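Local coordinates for protein flavin-containing monooxygenase (Allium sativum, PDB 6WPU) that probably catalyses the FAD-dependent S-oxygenation of S-allyl-L-cysteine in garlic, at residues D313-P318 and R389-I394; L319-F324 and M371-A376. All coordinates share one frame; numbering follows the deposited sequence.

Contact 1 of 2, residues D313-P318 and R389-I394; sequences DNRVGP and RYTHNI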
ATOM      1  N   ASP A 313      -4.911  -9.999  12.946  1.00 48.41           N
ATOM      2  CA  ASP A 313      -6.009  -9.168  12.442  1.00 45.96           C
ATOM      3  C   ASP A 313      -5.489  -7.801  12.006  1.00 44.96           C
ATOM      4  O   ASP A 313      -5.971  -6.752  12.438  1.00 42.38           O
ATOM      5  CB  ASP A 313      -7.120  -9.029  13.485  1.00 47.47           C
ATOM      6  CG  ASP A 313      -8.424  -8.473  12.888  1.00 57.34           C
ATOM      7  OD1 ASP A 313      -8.547  -8.428  11.640  1.00 58.04           O
ATOM      8  OD2 ASP A 313      -9.317  -8.071  13.670  1.00 60.74           O
ATOM      9  N   ASN A 314      -4.437  -7.837  11.191  1.00 44.91           N
ATOM     10  CA  ASN A 314      -3.747  -6.673  10.634  1.00 45.57           C
ATOM     11  C   ASN A 314      -3.151  -5.753  11.696  1.00 41.94           C
ATOM     12  O   ASN A 314      -2.951  -4.559  11.444  1.00 39.16           O
ATOM     13  CB  ASN A 314      -4.652  -5.896   9.670  1.00 40.17           C
ATOM     14  CG  ASN A 314      -4.514  -6.407   8.259  1.00 38.85           C
ATOM     15  OD1 ASN A 314      -3.733  -7.337   8.012  1.00 37.91           O
ATOM     16  ND2 ASN A 314      -5.273  -5.844   7.331  1.00 43.38           N
ATOM     17  N   ARG A 315      -2.844  -6.287  12.880  1.00 37.86           N
ATOM     18  CA  ARG A 315      -1.944  -5.620  13.820  1.00 37.34           C
ATOM     19  C   ARG A 315      -0.590  -6.326  13.746  1.00 41.33           C
ATOM     20  O   ARG A 315      -0.474  -7.509  14.093  1.00 36.49           O
ATOM     21  CB  ARG A 315      -2.493  -5.633  15.242  1.00 37.17           C
ATOM     22  CG  ARG A 315      -1.455  -5.231  16.275  1.00 32.83           C
ATOM     23  CD  ARG A 315      -2.069  -5.187  17.660  1.00 39.72           C
ATOM     24  NE  ARG A 315      -3.000  -4.067  17.799  1.00 43.93           N
ATOM     25  CZ  ARG A 315      -3.679  -3.803  18.910  1.00 47.41           C
ATOM     26  NH1 ARG A 315      -3.551  -4.590  19.965  1.00 50.73           N
ATOM     27  NH2 ARG A 315      -4.469  -2.748  18.969  1.00 43.09           N
ATOM     28  N   VAL A 316       0.416  -5.615  13.254  1.00 39.17           N
ATOM     29  CA  VAL A 316       1.772  -6.144  13.158  1.00 42.68           C
ATOM     30  C   VAL A 316       2.564  -5.680  14.372  1.00 40.41           C
ATOM     31  O   VAL A 316       2.559  -4.492  14.712  1.00 39.75           O
ATOM     32  CB  VAL A 316       2.467  -5.676  11.871  1.00 37.63           C
ATOM     33  CG1 VAL A 316       3.890  -6.227  11.823  1.00 35.78           C
ATOM     34  CG2 VAL A 316       1.685  -6.080  10.649  1.00 36.12           C
ATOM     35  N   GLY A 317       3.257  -6.602  15.020  1.00 46.53           N
ATOM     36  CA  GLY A 317       4.280  -6.196  15.953  1.00 49.26           C
ATOM     37  C   GLY A 317       4.305  -6.960  17.257  1.00 47.45           C
ATOM     38  O   GLY A 317       4.124  -8.181  17.290  1.00 43.73           O
ATOM     39  N   PRO A 318       4.508  -6.242  18.376  1.00 44.76           N
ATOM     40  CA  PRO A 318       4.528  -4.772  18.522  1.00 44.91           C
ATOM     41  C   PRO A 318       5.623  -4.022  17.734  1.00 44.00           C
ATOM     42  O   PRO A 318       6.754  -4.518  17.600  1.00 45.72           O
ATOM     43  CB  PRO A 318       4.727  -4.580  20.032  1.00 47.57           C
ATOM     44  CG  PRO A 318       5.324  -5.856  20.515  1.00 51.81           C
ATOM     45  CD  PRO A 318       4.694  -6.920  19.667  1.00 46.92           C
ATOM     46  N   ARG A 389      -7.823  -4.058  13.779  1.00 43.23           N
ATOM     47  CA  ARG A 389      -7.396  -4.025  12.386  1.00 41.88           C
ATOM     48  C   ARG A 389      -7.085  -2.620  11.888  1.00 36.23           C
ATOM     49  O   ARG A 389      -6.541  -2.485  10.789  1.00 35.96           O
ATOM     50  CB  ARG A 389      -8.451  -4.691  11.492  1.00 44.47           C
ATOM     51  CG  ARG A 389      -9.776  -3.951  11.354  1.00 45.35           C
ATOM     52  CD  ARG A 389     -10.774  -4.788  10.517  1.00 52.69           C
ATOM     53  NE  ARG A 389     -12.093  -4.161  10.402  1.00 56.82           N
ATOM     54  CZ  ARG A 389     -12.997  -4.125  11.382  1.00 61.28           C
ATOM     55  NH1 ARG A 389     -12.723  -4.675  12.562  1.00 60.83           N
ATOM     56  NH2 ARG A 389     -14.168  -3.525  11.190  1.00 54.84           N
ATOM     57  N   TYR A 390      -7.385  -1.577  12.666  1.00 36.49           N
ATOM     58  CA  TYR A 390      -7.020  -0.212  12.310  1.00 40.47           C
ATOM     59  C   TYR A 390      -5.724   0.251  12.975  1.00 41.72           C
ATOM     60  O   TYR A 390      -5.440   1.454  12.974  1.00 42.29           O
ATOM     61  CB  TYR A 390      -8.161   0.751  12.660  1.00 38.15           C
ATOM     62  CG  TYR A 390      -9.443   0.450  11.912  1.00 44.99           C
ATOM     63  CD1 TYR A 390      -9.476   0.439  10.527  1.00 48.87           C
ATOM     64  CD2 TYR A 390     -10.611   0.153  12.594  1.00 50.05           C
ATOM     65  CE1 TYR A 390     -10.641   0.145   9.848  1.00 50.61           C
ATOM     66  CE2 TYR A 390     -11.780  -0.138  11.919  1.00 54.35           C
ATOM     67  CZ  TYR A 390     -11.790  -0.139  10.558  1.00 53.42           C
ATOM     68  OH  TYR A 390     -12.959  -0.433   9.907  1.00 57.93           O
ATOM     69  N   THR A 391      -4.939  -0.667  13.546  1.00 43.22           N
ATOM     70  CA  THR A 391      -3.759  -0.262  14.311  1.00 43.11           C
ATOM     71  C   THR A 391      -2.825   0.616  13.480  1.00 40.64           C
ATOM     72  O   THR A 391      -2.261   1.592  13.989  1.00 43.42           O
ATOM     73  CB  THR A 391      -3.003  -1.495  14.822  1.00 45.68           C
ATOM     74  OG1 THR A 391      -3.813  -2.219  15.755  1.00 42.37           O
ATOM     75  CG2 THR A 391      -1.691  -1.081  15.536  1.00 41.43           C
ATOM     76  N   HIS A 392      -2.642   0.287  12.203  1.00 37.14           N
ATOM     77  CA  HIS A 392      -1.682   0.989  11.358  1.00 34.60           C
ATOM     78  C   HIS A 392      -2.346   1.974  10.416  1.00 39.50           C
ATOM     79  O   HIS A 392      -1.677   2.523   9.531  1.00 38.47           O
ATOM     80  CB  HIS A 392      -0.847  -0.024  10.577  1.00 30.68           C
ATOM     81  CG  HIS A 392      -0.220  -1.053  11.456  1.00 38.23           C
ATOM     82  ND1 HIS A 392       0.677  -0.725  12.454  1.00 35.63           N
ATOM     83  CD2 HIS A 392      -0.393  -2.394  11.526  1.00 32.98           C
ATOM     84  CE1 HIS A 392       1.045  -1.825  13.086  1.00 37.77           C
ATOM     85  NE2 HIS A 392       0.407  -2.849  12.544  1.00 39.26           N
ATOM     86  N   ASN A 393      -3.650   2.193  10.580  1.00 38.47           N
ATOM     87  CA  ASN A 393      -4.383   3.222   9.854  1.00 38.13           C
ATOM     88  C   ASN A 393      -4.077   4.560  10.506  1.00 41.62           C
ATOM     89  O   ASN A 393      -4.447   4.784  11.660  1.00 46.32           O
ATOM     90  CB  ASN A 393      -5.880   2.911   9.901  1.00 42.26           C
ATOM     91  CG  ASN A 393      -6.718   3.900   9.112  1.00 49.77           C
ATOM     92  OD1 ASN A 393      -6.398   5.087   9.018  1.00 51.27           O
ATOM     93  ND2 ASN A 393      -7.805   3.412   8.549  1.00 52.81           N
ATOM     94  N   ILE A 394      -3.403   5.457   9.783  1.00 40.25           N
ATOM     95  CA  ILE A 394      -3.062   6.753  10.365  1.00 42.50           C
ATOM     96  C   ILE A 394      -3.504   7.890   9.444  1.00 45.20           C
ATOM     97  O   ILE A 394      -2.893   8.964   9.428  1.00 52.67           O
ATOM     98  CB  ILE A 394      -1.551   6.847  10.696  1.00 48.95           C
ATOM     99  CG1 ILE A 394      -0.680   6.795   9.444  1.00 41.13           C
ATOM    100  CG2 ILE A 394      -1.107   5.698  11.611  1.00 49.83           C
ATOM    101  CD1 ILE A 394       0.823   6.904   9.755  1.00 43.00           C
TER
HETATM  102  O   HOH W   1      -3.785  -1.938  10.812  1.00 33.90           O
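His392 takes the backbone amide of Val316 on its ring nitrogen. Val316 N lies 2.9 Å from His392 NE2, in the ring plane, and the N-H...N angle of 163° marks a nearly straight bond. With CG anti to its carbonyl carbon (chi1 -53°), the imidazole is turned toward strand 315-317. Beside it, Thr391 OG1 receives Arg315 NE at 2.9 Å, close to the guanidinium plane, while Arg315 NH2 adds a weak bond to the same oxygen at 3.3 Å. The Arg315 chain bends at chi3 (-70°), and this turns its NE-NH2 edge to the hydroxyl. Thr391 OG1 is also hydrogen-bonded to Lys388 O. At the other end, Arg389 CA approaches Asp313 O at 3.1 Å in a C-H...O contact. A water bridges the backbones, donating to Asn314 O and Arg389 O (both 2.8 Å) and accepting from His392 N. Further out, Asn314 is held by Tyr296 O and Tyr298 N, and Arg315 makes a cation-pi contact with Tyr378. The contact thus joins the hairpin of strands 310-312 and 315-317 to the turn Tyr390-Asn393. Because His392 NE2 acts as acceptor, its ring is probably neutral, consistent with a proton on ND1, which is hydrogen-bonded with His322 ND1.

Contact 2 of 2, residues L319-F324 and M371-A376; sequences LYKHVF and MEDVEA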
ATOM      1  N   LEU A 319       5.257  -2.860  17.182  1.00 42.53           N
ATOM      2  CA  LEU A 319       6.157  -2.036  16.379  1.00 40.34           C
ATOM      3  C   LEU A 319       6.153  -0.623  16.932  1.00 43.50           C
ATOM      4  O   LEU A 319       5.108   0.040  16.954  1.00 36.91           O
ATOM      5  CB  LEU A 319       5.756  -2.009  14.905  1.00 39.30           C
ATOM      6  CG  LEU A 319       5.858  -3.305  14.104  1.00 39.82           C
ATOM      7  CD1 LEU A 319       5.511  -3.042  12.648  1.00 34.94           C
ATOM      8  CD2 LEU A 319       7.246  -3.920  14.255  1.00 35.32           C
ATOM      9  N   TYR A 320       7.320  -0.165  17.370  1.00 35.13           N
ATOM     10  CA  TYR A 320       7.456   1.192  17.863  1.00 38.28           C
ATOM     11  C   TYR A 320       7.361   2.145  16.678  1.00 40.67           C
ATOM     12  O   TYR A 320       8.101   1.989  15.697  1.00 36.63           O
ATOM     13  CB  TYR A 320       8.785   1.339  18.605  1.00 40.90           C
ATOM     14  CG  TYR A 320       9.097   2.741  19.038  1.00 40.21           C
ATOM     15  CD1 TYR A 320       8.251   3.433  19.920  1.00 36.22           C
ATOM     16  CD2 TYR A 320      10.231   3.386  18.560  1.00 38.13           C
ATOM     17  CE1 TYR A 320       8.546   4.733  20.319  1.00 49.17           C
ATOM     18  CE2 TYR A 320      10.532   4.681  18.944  1.00 41.84           C
ATOM     19  CZ  TYR A 320       9.695   5.348  19.825  1.00 47.49           C
ATOM     20  OH  TYR A 320      10.020   6.631  20.197  1.00 51.73           O
ATOM     21  N   LYS A 321       6.415   3.092  16.748  1.00 39.49           N
ATOM     22  CA  LYS A 321       6.156   4.045  15.660  1.00 33.66           C
ATOM     23  C   LYS A 321       5.888   3.326  14.334  1.00 36.05           C
ATOM     24  O   LYS A 321       6.196   3.846  13.259  1.00 34.44           O
ATOM     25  CB  LYS A 321       7.314   5.040  15.511  1.00 36.69           C
ATOM     26  CG  LYS A 321       7.657   5.811  16.788  1.00 37.65           C
ATOM     27  CD  LYS A 321       6.410   6.498  17.350  1.00 47.48           C
ATOM     28  CE  LYS A 321       6.771   7.451  18.479  1.00 54.72           C
ATOM     29  NZ  LYS A 321       5.569   7.945  19.186  1.00 56.39           N
ATOM     30  N   HIS A 322       5.319   2.116  14.407  1.00 31.73           N
ATOM     31  CA  HIS A 322       4.971   1.292  13.244  1.00 34.92           C
ATOM     32  C   HIS A 322       6.199   0.791  12.483  1.00 38.87           C
ATOM     33  O   HIS A 322       6.072   0.330  11.337  1.00 35.95           O
ATOM     34  CB  HIS A 322       4.035   2.024  12.257  1.00 39.05           C
ATOM     35  CG  HIS A 322       2.855   2.697  12.897  1.00 45.81           C
ATOM     36  ND1 HIS A 322       1.701   2.019  13.240  1.00 45.58           N
ATOM     37  CD2 HIS A 322       2.635   3.996  13.217  1.00 44.90           C
ATOM     38  CE1 HIS A 322       0.834   2.866  13.768  1.00 42.67           C
ATOM     39  NE2 HIS A 322       1.372   4.072  13.761  1.00 45.78           N
ATOM     40  N   VAL A 323       7.386   0.838  13.098  1.00 36.06           N
ATOM     41  CA  VAL A 323       8.627   0.589  12.378  1.00 33.91           C
ATOM     42  C   VAL A 323       9.489  -0.468  13.065  1.00 36.71           C
ATOM     43  O   VAL A 323       9.927  -1.427  12.420  1.00 32.58           O
ATOM     44  CB  VAL A 323       9.413   1.907  12.195  1.00 37.29           C
ATOM     45  CG1 VAL A 323      10.860   1.636  11.746  1.00 28.89           C
ATOM     46  CG2 VAL A 323       8.719   2.788  11.174  1.00 36.01           C
ATOM     47  N   PHE A 324       9.755  -0.288  14.366  1.00 38.10           N
ATOM     48  CA  PHE A 324      10.789  -1.019  15.102  1.00 35.25           C
ATOM     49  C   PHE A 324      10.188  -2.015  16.084  1.00 34.59           C
ATOM     50  O   PHE A 324       9.525  -1.597  17.042  1.00 41.30           O
ATOM     51  CB  PHE A 324      11.681  -0.044  15.879  1.00 35.76           C
ATOM     52  CG  PHE A 324      12.683   0.690  15.048  1.00 33.03           C
ATOM     53  CD1 PHE A 324      13.745   0.020  14.447  1.00 39.73           C
ATOM     54  CD2 PHE A 324      12.605   2.069  14.913  1.00 33.07           C
ATOM     55  CE1 PHE A 324      14.703   0.711  13.697  1.00 33.57           C
ATOM     56  CE2 PHE A 324      13.564   2.770  14.173  1.00 38.90           C
ATOM     57  CZ  PHE A 324      14.618   2.082  13.565  1.00 35.62           C
ATOM     58  N   MET A 371       8.602  -0.410  24.308  1.00 45.14           N
ATOM     59  CA  MET A 371       7.509  -1.340  24.542  1.00 53.26           C
ATOM     60  C   MET A 371       6.364  -0.666  25.295  1.00 55.62           C
ATOM     61  O   MET A 371       5.191  -0.927  25.007  1.00 59.70           O
ATOM     62  CB  MET A 371       8.021  -2.571  25.288  1.00 60.23           C
ATOM     63  CG  MET A 371       6.977  -3.663  25.417  1.00 73.02           C
ATOM     64  SD  MET A 371       6.381  -4.281  23.818  1.00 74.81           S
ATOM     65  CE  MET A 371       7.799  -5.264  23.314  1.00 66.41           C
ATOM     66  N   GLU A 372       6.681   0.225  26.242  1.00 50.60           N
ATOM     67  CA  GLU A 372       5.643   0.985  26.933  1.00 50.01           C
ATOM     68  C   GLU A 372       4.902   1.906  25.974  1.00 53.65           C
ATOM     69  O   GLU A 372       3.686   2.104  26.108  1.00 52.99           O
ATOM     70  CB  GLU A 372       6.249   1.796  28.077  1.00 53.48           C
ATOM     71  CG  GLU A 372       6.728   0.945  29.225  1.00 63.69           C
ATOM     72  CD  GLU A 372       7.485   1.733  30.283  1.00 76.83           C
ATOM     73  OE1 GLU A 372       7.899   2.887  30.015  1.00 80.85           O
ATOM     74  OE2 GLU A 372       7.667   1.188  31.394  1.00 81.99           O
ATOM     75  N   ASP A 373       5.612   2.473  24.996  1.00 48.85           N
ATOM     76  CA  ASP A 373       4.956   3.356  24.038  1.00 50.26           C
ATOM     77  C   ASP A 373       3.935   2.593  23.194  1.00 51.74           C
ATOM     78  O   ASP A 373       2.817   3.075  22.969  1.00 48.89           O
ATOM     79  CB  ASP A 373       6.002   4.029  23.156  1.00 46.37           C
ATOM     80  CG  ASP A 373       5.437   5.187  22.370  1.00 52.07           C
ATOM     81  OD1 ASP A 373       5.010   6.179  22.988  1.00 55.02           O
ATOM     82  OD2 ASP A 373       5.414   5.109  21.128  1.00 51.50           O
ATOM     83  N   VAL A 374       4.296   1.398  22.724  1.00 47.42           N
ATOM     84  CA  VAL A 374       3.351   0.599  21.955  1.00 44.78           C
ATOM     85  C   VAL A 374       2.146   0.238  22.807  1.00 53.41           C
ATOM     86  O   VAL A 374       1.000   0.298  22.342  1.00 53.01           O
ATOM     87  CB  VAL A 374       4.035  -0.660  21.403  1.00 43.02           C
ATOM     88  CG1 VAL A 374       3.025  -1.496  20.638  1.00 42.42           C
ATOM     89  CG2 VAL A 374       5.204  -0.277  20.509  1.00 41.81           C
ATOM     90  N   GLU A 375       2.385  -0.162  24.058  1.00 54.36           N
ATOM     91  CA  GLU A 375       1.287  -0.538  24.942  1.00 57.39           C
ATOM     92  C   GLU A 375       0.373   0.645  25.212  1.00 59.82           C
ATOM     93  O   GLU A 375      -0.854   0.489  25.268  1.00 57.13           O
ATOM     94  CB  GLU A 375       1.835  -1.114  26.249  1.00 60.58           C
ATOM     95  CG  GLU A 375       2.280  -2.570  26.110  1.00 76.44           C
ATOM     96  CD  GLU A 375       3.241  -3.038  27.204  1.00 90.66           C
ATOM     97  OE1 GLU A 375       3.643  -2.216  28.063  1.00 95.88           O
ATOM     98  OE2 GLU A 375       3.600  -4.238  27.194  1.00 93.04           O
ATOM     99  N   ALA A 376       0.950   1.840  25.373  1.00 59.09           N
ATOM    100  CA  ALA A 376       0.133   3.040  25.541  1.00 60.80           C
ATOM    101  C   ALA A 376      -0.734   3.281  24.315  1.00 60.40           C
ATOM    102  O   ALA A 376      -1.913   3.642  24.433  1.00 61.02           O
ATOM    103  CB  ALA A 376       1.025   4.252  25.804  1.00 57.31           C
TER
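Tyr320 and Asp373 both set CG anti to the backbone N (chi1 174° and -166°), which swings the phenol edge and the carboxylate to the same place between turn and helix. Tyr320 belongs to a type II beta turn, Leu319 to His322, that runs into a classic beta bulge in which Val323 and Phe324 both face Tyr320; the evidence is that Tyr320 O accepts from Val323 N at 2.9 Å and from Phe324 N at 3.1 Å. Against this turn lies helix 367-383, presenting Asp373 and Val374. Asp373 OD2 sits near the ring plane, 3.3 Å from Tyr320 CE1, with ring and carboxylate planes 73° apart. An acid oxygen at an aromatic edge is probably stabilised by the partial positive charge of the ring hydrogens. The same OD2 forms a salt bridge with Lys321 NZ at 3.4 Å, long enough that the hydrogen bond within it is weak. Lys321 bends at chi2 and passes over the phenol, its CG over the centre of the Tyr320 ring, 3.6 Å above the plane; its ammonium also makes a cation-pi contact with Trp404 of helix 398-409. An alanine in place of Tyr320 would probably open a gap beside Asp373 and set the Lys321 chain free to turn, weakening the salt bridge. Trp353 and Pro365 also pack against Tyr320. Deeper in the contact, Val374 adds an apolar branch: its CG2 lies 3.6 Å from Leu319 O and 3.8 Å from Tyr320 CA.

In the fold
The centres of contacts 1 and 2 are 11 Å apart. In chain order, 313-318 and 319-324 follow one another without a break, then come 371-376 and 389-394, so both segments of contact 2 fall between those of contact 1. Helix 367-383 serves both, since beyond contact 2 it packs Met381 on Arg315 and Thr391. They touch directly: His392 ND1 and His322 ND1 are 3.0 Å apart in a probable hydrogen bond, and Pro318 CB lies 3.6 Å from Val374 CG1. Together they join the hairpin of strands 310-312 and 315-317, and the loop after it, to this helix and the loop following it. The side chain of His392 is about 12 Å from the bound FAD, too far to touch the flavin cofactor directly.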